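Local coordinates for protein putative oxidoreductase (Magnetospirillum magnetotacticum, PDB 3C1A) that is a putative oxidoreductase of the GFO/IDH/MocA family that probably uses a nicotinamide adenine dinucleotide cofactor bound by its Rossmann domain, at residues G146-V151 / L181-R186; H175-V180 / V209-A214. All blocks are in the same frame, centred on the assembly; numbering follows the deposited sequence.

Contact 1 of 2, residues G146-V151 / L181-R186; sequences GPILAV and LDLMGR
Leu-183, in the last turn of helix 168-184, meets Ile-148 and Val-151 of strand 148-158 and illustrates how a branched tip can serve two partners at once. Its CB points toward the strand but lies too far back to touch it. At CG the chain arrives: CG is anti to the backbone N (chi1 -179°), and it lies 4.1 Å from Ile-148 CD1. From there the branches divide. Leu-183 CD1 ends against the isoleucine's terminal methyl, tip to tip, 4.0 Å from Ile-148 CD1, while Leu-183 CD2 runs tip to tip into Val-151 CG2 at 3.5 Å, a tight fit for two methyl groups.

That one leucine can reach both residues depends on an irregularity in the strand. In a regular strand, positions three apart face opposite ways. Here Leu-149 and Ala-150 both stand across from Phe-237 of strand 229-238, a classic beta bulge, and the extra residue leaves Ile-148 and Val-151 both directed toward the helix. This is helix-on-sheet packing over the start of an inner strand of the mixed sheet of the GFO/IDH/MocA C-terminal domain.

Met-184, built as selenomethionine, adds a looser touch. Its CB does not aim at the strand, but a bend at chi2 (-53°) turns the chain so that SE comes within 4.4 Å of Ile-148 CD1. The isoleucine methyl is therefore approached by both residues at the helix end. No hydrogen bond joins the two segments. Val-236 touches both Ile-148 and Leu-183, and Val-218 touches Ile-148 and Met-184, bringing the neighbouring strands into the same apolar patch. Beyond Met-184 the helix stops at Gly-185, whose positive phi breaks the helical path.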
loop_
_atom_site.group_PDB
_atom_site.type_symbol
_atom_site.label_atom_id
_atom_site.label_comp_id
_atom_site.label_asym_id
_atom_site.label_seq_id
_atom_site.Cartn_x
_atom_site.Cartn_y
_atom_site.Cartn_z
ATOM N N GLY A 146 -11.006 8.096 -22.228
ATOM C CA GLY A 146 -10.063 8.197 -23.310
ATOM C C GLY A 146 -8.616 8.330 -22.881
ATOM O O GLY A 146 -8.263 8.262 -21.687
ATOM N N PRO A 147 -7.746 8.563 -23.840
ATOM C CA PRO A 147 -6.343 8.656 -23.477
ATOM C C PRO A 147 -6.056 9.613 -22.285
ATOM O O PRO A 147 -6.582 10.743 -22.217
ATOM C CB PRO A 147 -5.695 9.107 -24.777
ATOM C CG PRO A 147 -6.600 8.542 -25.836
ATOM C CD PRO A 147 -7.967 8.732 -25.285
ATOM N N ILE A 148 -5.246 9.135 -21.351
ATOM C CA ILE A 148 -4.872 9.899 -20.133
ATOM C C ILE A 148 -3.979 11.067 -20.483
ATOM O O ILE A 148 -2.983 10.913 -21.210
ATOM C CB ILE A 148 -4.129 9.011 -19.104
ATOM C CG1 ILE A 148 -5.046 7.847 -18.707
ATOM C CG2 ILE A 148 -3.619 9.866 -17.883
ATOM C CD1 ILE A 148 -4.405 6.736 -17.870
ATOM N N LEU A 149 -4.327 12.233 -19.949
ATOM C CA LEU A 149 -3.528 13.472 -20.125
ATOM C C LEU A 149 -2.737 13.858 -18.882
ATOM O O LEU A 149 -1.665 14.446 -18.970
ATOM C CB LEU A 149 -4.447 14.644 -20.441
ATOM C CG LEU A 149 -5.397 14.485 -21.624
ATOM C CD1 LEU A 149 -6.499 15.555 -21.604
ATOM C CD2 LEU A 149 -4.563 14.535 -22.858
ATOM N N ALA A 150 -3.316 13.561 -17.730
ATOM C CA ALA A 150 -2.769 13.936 -16.442
ATOM C C ALA A 150 -3.353 13.091 -15.348
ATOM O O ALA A 150 -4.465 12.584 -15.473
ATOM C CB ALA A 150 -3.040 15.400 -16.137
ATOM N N VAL A 151 -2.584 13.008 -14.262
ATOM C CA VAL A 151 -2.978 12.330 -13.045
ATOM C C VAL A 151 -2.574 13.206 -11.865
ATOM O O VAL A 151 -1.465 13.758 -11.830
ATOM C CB VAL A 151 -2.291 10.977 -12.944
ATOM C CG1 VAL A 151 -2.592 10.338 -11.642
ATOM C CG2 VAL A 151 -2.672 10.076 -14.114
ATOM N N LEU A 181 2.029 3.957 -10.727
ATOM C CA LEU A 181 2.658 2.851 -11.465
ATOM C C LEU A 181 1.675 1.763 -11.906
ATOM O O LEU A 181 1.786 1.243 -13.031
ATOM C CB LEU A 181 3.807 2.234 -10.687
ATOM C CG LEU A 181 4.983 3.097 -10.196
ATOM C CD1 LEU A 181 6.080 2.248 -9.486
ATOM C CD2 LEU A 181 5.619 3.914 -11.298
ATOM N N ASP A 182 0.712 1.431 -11.064
ATOM C CA ASP A 182 -0.337 0.467 -11.431
ATOM C C ASP A 182 -1.216 0.966 -12.592
ATOM O O ASP A 182 -1.463 0.233 -13.563
ATOM C CB ASP A 182 -1.212 0.102 -10.250
ATOM C CG ASP A 182 -2.211 -0.971 -10.605
ATOM O OD1 ASP A 182 -1.782 -2.073 -11.036
ATOM O OD2 ASP A 182 -3.418 -0.705 -10.451
ATOM N N LEU A 183 -1.627 2.224 -12.520
ATOM C CA LEU A 183 -2.333 2.907 -13.624
ATOM C C LEU A 183 -1.555 2.963 -14.916
ATOM O O LEU A 183 -2.114 2.676 -15.973
ATOM C CB LEU A 183 -2.686 4.343 -13.216
ATOM C CG LEU A 183 -3.454 5.261 -14.192
ATOM C CD1 LEU A 183 -4.791 4.625 -14.543
ATOM C CD2 LEU A 183 -3.667 6.711 -13.665
HETATM N N MSE A 184 -0.297 3.386 -14.864
HETATM C CA MSE A 184 0.461 3.713 -16.084
HETATM C C MSE A 184 1.085 2.494 -16.744
HETATM O O MSE A 184 1.387 2.548 -17.906
HETATM C CB MSE A 184 1.550 4.748 -15.831
HETATM C CG MSE A 184 1.071 6.104 -15.358
HETATM SE SE MSE A 184 -0.289 6.947 -16.470
HETATM C CE MSE A 184 0.914 7.820 -17.751
ATOM N N GLY A 185 1.309 1.414 -16.002
ATOM C CA GLY A 185 1.836 0.172 -16.574
ATOM C C GLY A 185 3.311 0.185 -16.905
ATOM O O GLY A 185 3.798 -0.692 -17.606
ATOM N N ARG A 186 4.022 1.173 -16.395
ATOM C CA ARG A 186 5.418 1.365 -16.729
ATOM C C ARG A 186 6.040 2.256 -15.699
ATOM O O ARG A 186 5.345 2.838 -14.867
ATOM C CB ARG A 186 5.563 2.022 -18.109
ATOM C CG ARG A 186 4.693 3.246 -18.291
ATOM C CD ARG A 186 5.107 4.132 -19.471
ATOM N NE ARG A 186 6.334 4.834 -19.138
ATOM C CZ ARG A 186 6.838 5.885 -19.764
ATOM N NH1 ARG A 186 6.246 6.434 -20.829
ATOM N NH2 ARG A 186 7.965 6.395 -19.302
#

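Contact 2 of 2, residues H175-V180 / V209-A214; sequences HDVSMV and VTLTLA
Val-180 and Leu-213 bring helix 168-184 and strand 204-215 together by apolar contact alone, with Val-177 and Leu-211 completing the set. The Val-180 and Leu-213 side chains cross obliquely, Val-180 CG1 lying 4.1 Å from Leu-213 CD2. That same leucine methyl is also within 4.5 Å of Val-177 CG1, so it is approached by valines from successive turns of the helix. The other branch of Val-177 turns to a different partner: its CG2 lies 4.3 Å from Leu-211 CD1. In Leu-213, CG lies anti to the carbonyl carbon (chi1 -75°), which swings it back toward Leu-211, and CD2 then reaches the valines.

Here the principle of helix-on-sheet packing appears in nearly aligned form. The segment axes approach to 11.1 Å and run in almost the same direction, 20° apart, so residues three apart on the helix can face residues two apart on the strand. All four touching residues are buried in the GFO/IDH/MocA C-terminal domain, and helix 301-314 closes in through Val-310 and Leu-311 on Val-177 and Cys-314 on Leu-211.

No hydrogen bond links the two segments. Away from the strand, the Ser-178 hydroxyl turns back onto its own helix: OG donates to His-175 O at 2.6 Å, from 47° above the carbonyl plane. Ala-174 O is a second acceptor for it, so the single proton is probably shared between them.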
loop_
_atom_site.group_PDB
_atom_site.type_symbol
_atom_site.label_atom_id
_atom_site.label_comp_id
_atom_site.label_asym_id
_atom_site.label_seq_id
_atom_site.Cartn_x
_atom_site.Cartn_y
_atom_site.Cartn_z
ATOM N N HIS A 175 2.074 4.712 -0.869
ATOM C CA HIS A 175 0.639 4.437 -1.087
ATOM C C HIS A 175 0.184 4.999 -2.478
ATOM O O HIS A 175 -0.470 4.311 -3.283
ATOM C CB HIS A 175 -0.135 5.036 0.055
ATOM C CG HIS A 175 -1.600 4.800 -0.028
ATOM N ND1 HIS A 175 -2.149 3.540 0.024
ATOM C CD2 HIS A 175 -2.634 5.663 -0.186
ATOM C CE1 HIS A 175 -3.469 3.637 -0.084
ATOM N NE2 HIS A 175 -3.789 4.915 -0.225
ATOM N N ASP A 176 0.609 6.222 -2.788
ATOM C CA ASP A 176 0.222 6.876 -4.046
ATOM C C ASP A 176 1.156 6.528 -5.216
ATOM O O ASP A 176 0.711 6.491 -6.338
ATOM C CB ASP A 176 0.074 8.394 -3.829
ATOM C CG ASP A 176 -0.961 8.726 -2.749
ATOM O OD1 ASP A 176 -1.976 8.007 -2.654
ATOM O OD2 ASP A 176 -0.757 9.669 -1.965
ATOM N N VAL A 177 2.433 6.278 -4.980
ATOM C CA VAL A 177 3.286 5.849 -6.067
ATOM C C VAL A 177 2.829 4.490 -6.661
ATOM O O VAL A 177 2.763 4.328 -7.906
ATOM C CB VAL A 177 4.782 5.852 -5.671
ATOM C CG1 VAL A 177 5.580 5.234 -6.762
ATOM C CG2 VAL A 177 5.202 7.263 -5.340
ATOM N N SER A 178 2.398 3.563 -5.787
ATOM C CA SER A 178 1.861 2.264 -6.212
ATOM C C SER A 178 0.674 2.428 -7.160
ATOM O O SER A 178 0.541 1.692 -8.147
ATOM C CB SER A 178 1.451 1.398 -5.000
ATOM O OG SER A 178 0.476 2.015 -4.189
HETATM N N MSE A 179 -0.176 3.397 -6.851
HETATM C CA MSE A 179 -1.375 3.666 -7.634
HETATM C C MSE A 179 -0.992 4.198 -9.028
HETATM O O MSE A 179 -1.471 3.688 -10.053
HETATM C CB MSE A 179 -2.268 4.632 -6.860
HETATM C CG MSE A 179 -3.533 5.029 -7.557
HETATM SE SE MSE A 179 -3.310 6.565 -8.738
HETATM C CE MSE A 179 -3.091 7.904 -7.423
ATOM N N VAL A 180 -0.074 5.160 -9.073
ATOM C CA VAL A 180 0.376 5.734 -10.343
ATOM C C VAL A 180 1.066 4.701 -11.258
ATOM O O VAL A 180 0.680 4.546 -12.415
ATOM C CB VAL A 180 1.228 6.979 -10.116
ATOM C CG1 VAL A 180 1.704 7.542 -11.429
ATOM C CG2 VAL A 180 0.398 8.087 -9.395
ATOM N N VAL A 209 4.830 18.401 0.255
ATOM C CA VAL A 209 5.683 18.029 -0.863
ATOM C C VAL A 209 4.799 17.565 -2.013
ATOM O O VAL A 209 3.707 17.028 -1.804
ATOM C CB VAL A 209 6.715 16.959 -0.501
ATOM C CG1 VAL A 209 6.018 15.662 -0.076
ATOM C CG2 VAL A 209 7.683 16.700 -1.663
ATOM N N THR A 210 5.224 17.903 -3.224
ATOM C CA THR A 210 4.641 17.331 -4.424
ATOM C C THR A 210 5.685 16.520 -5.193
ATOM O O THR A 210 6.766 17.040 -5.512
ATOM C CB THR A 210 3.969 18.387 -5.315
ATOM O OG1 THR A 210 2.772 18.837 -4.646
ATOM C CG2 THR A 210 3.572 17.738 -6.668
ATOM N N LEU A 211 5.358 15.252 -5.461
ATOM C CA LEU A 211 6.149 14.382 -6.330
ATOM C C LEU A 211 5.642 14.475 -7.759
ATOM O O LEU A 211 4.455 14.331 -7.993
ATOM C CB LEU A 211 6.112 12.914 -5.879
ATOM C CG LEU A 211 6.441 12.634 -4.416
ATOM C CD1 LEU A 211 6.562 11.155 -4.229
ATOM C CD2 LEU A 211 7.708 13.358 -3.966
ATOM N N THR A 212 6.550 14.722 -8.698
ATOM C CA THR A 212 6.209 14.696 -10.122
ATOM C C THR A 212 6.897 13.530 -10.802
ATOM O O THR A 212 8.120 13.418 -10.759
ATOM C CB THR A 212 6.586 15.998 -10.862
ATOM O OG1 THR A 212 6.129 17.131 -10.120
ATOM C CG2 THR A 212 5.926 16.018 -12.261
ATOM N N LEU A 213 6.083 12.688 -11.434
ATOM C CA LEU A 213 6.512 11.495 -12.169
ATOM C C LEU A 213 6.075 11.685 -13.603
ATOM O O LEU A 213 4.887 11.862 -13.856
ATOM C CB LEU A 213 5.821 10.241 -11.607
ATOM C CG LEU A 213 6.287 9.649 -10.258
ATOM C CD1 LEU A 213 6.309 10.676 -9.156
ATOM C CD2 LEU A 213 5.424 8.444 -9.851
ATOM N N ALA A 214 7.032 11.699 -14.537
ATOM C CA ALA A 214 6.730 11.912 -15.958
ATOM C C ALA A 214 6.713 10.610 -16.749
ATOM O O ALA A 214 7.603 9.755 -16.635
ATOM C CB ALA A 214 7.733 12.927 -16.585
#

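In the fold
Both contacts draw on helix 168-184, and their helical segments are consecutive: 175-180 supplies contact 2, and 181-186, the last turn and the residues just after it, supplies contact 1. Along the chain the order is 146-151, 175-180, 181-186, 209-214, so the two pairings interlock rather than nest. Their centres are 12 Å apart, and they meet different strands of one mixed sheet, 148-158 and 204-215, with strand 218-225 lying between. A single helix thus spans several strands; contact 2 is buried, contact 1 only partly so. All four segments fall in the GFO/IDH/MocA C-terminal region, distinct from the parallel sheet of the NAD-binding Rossmann fold.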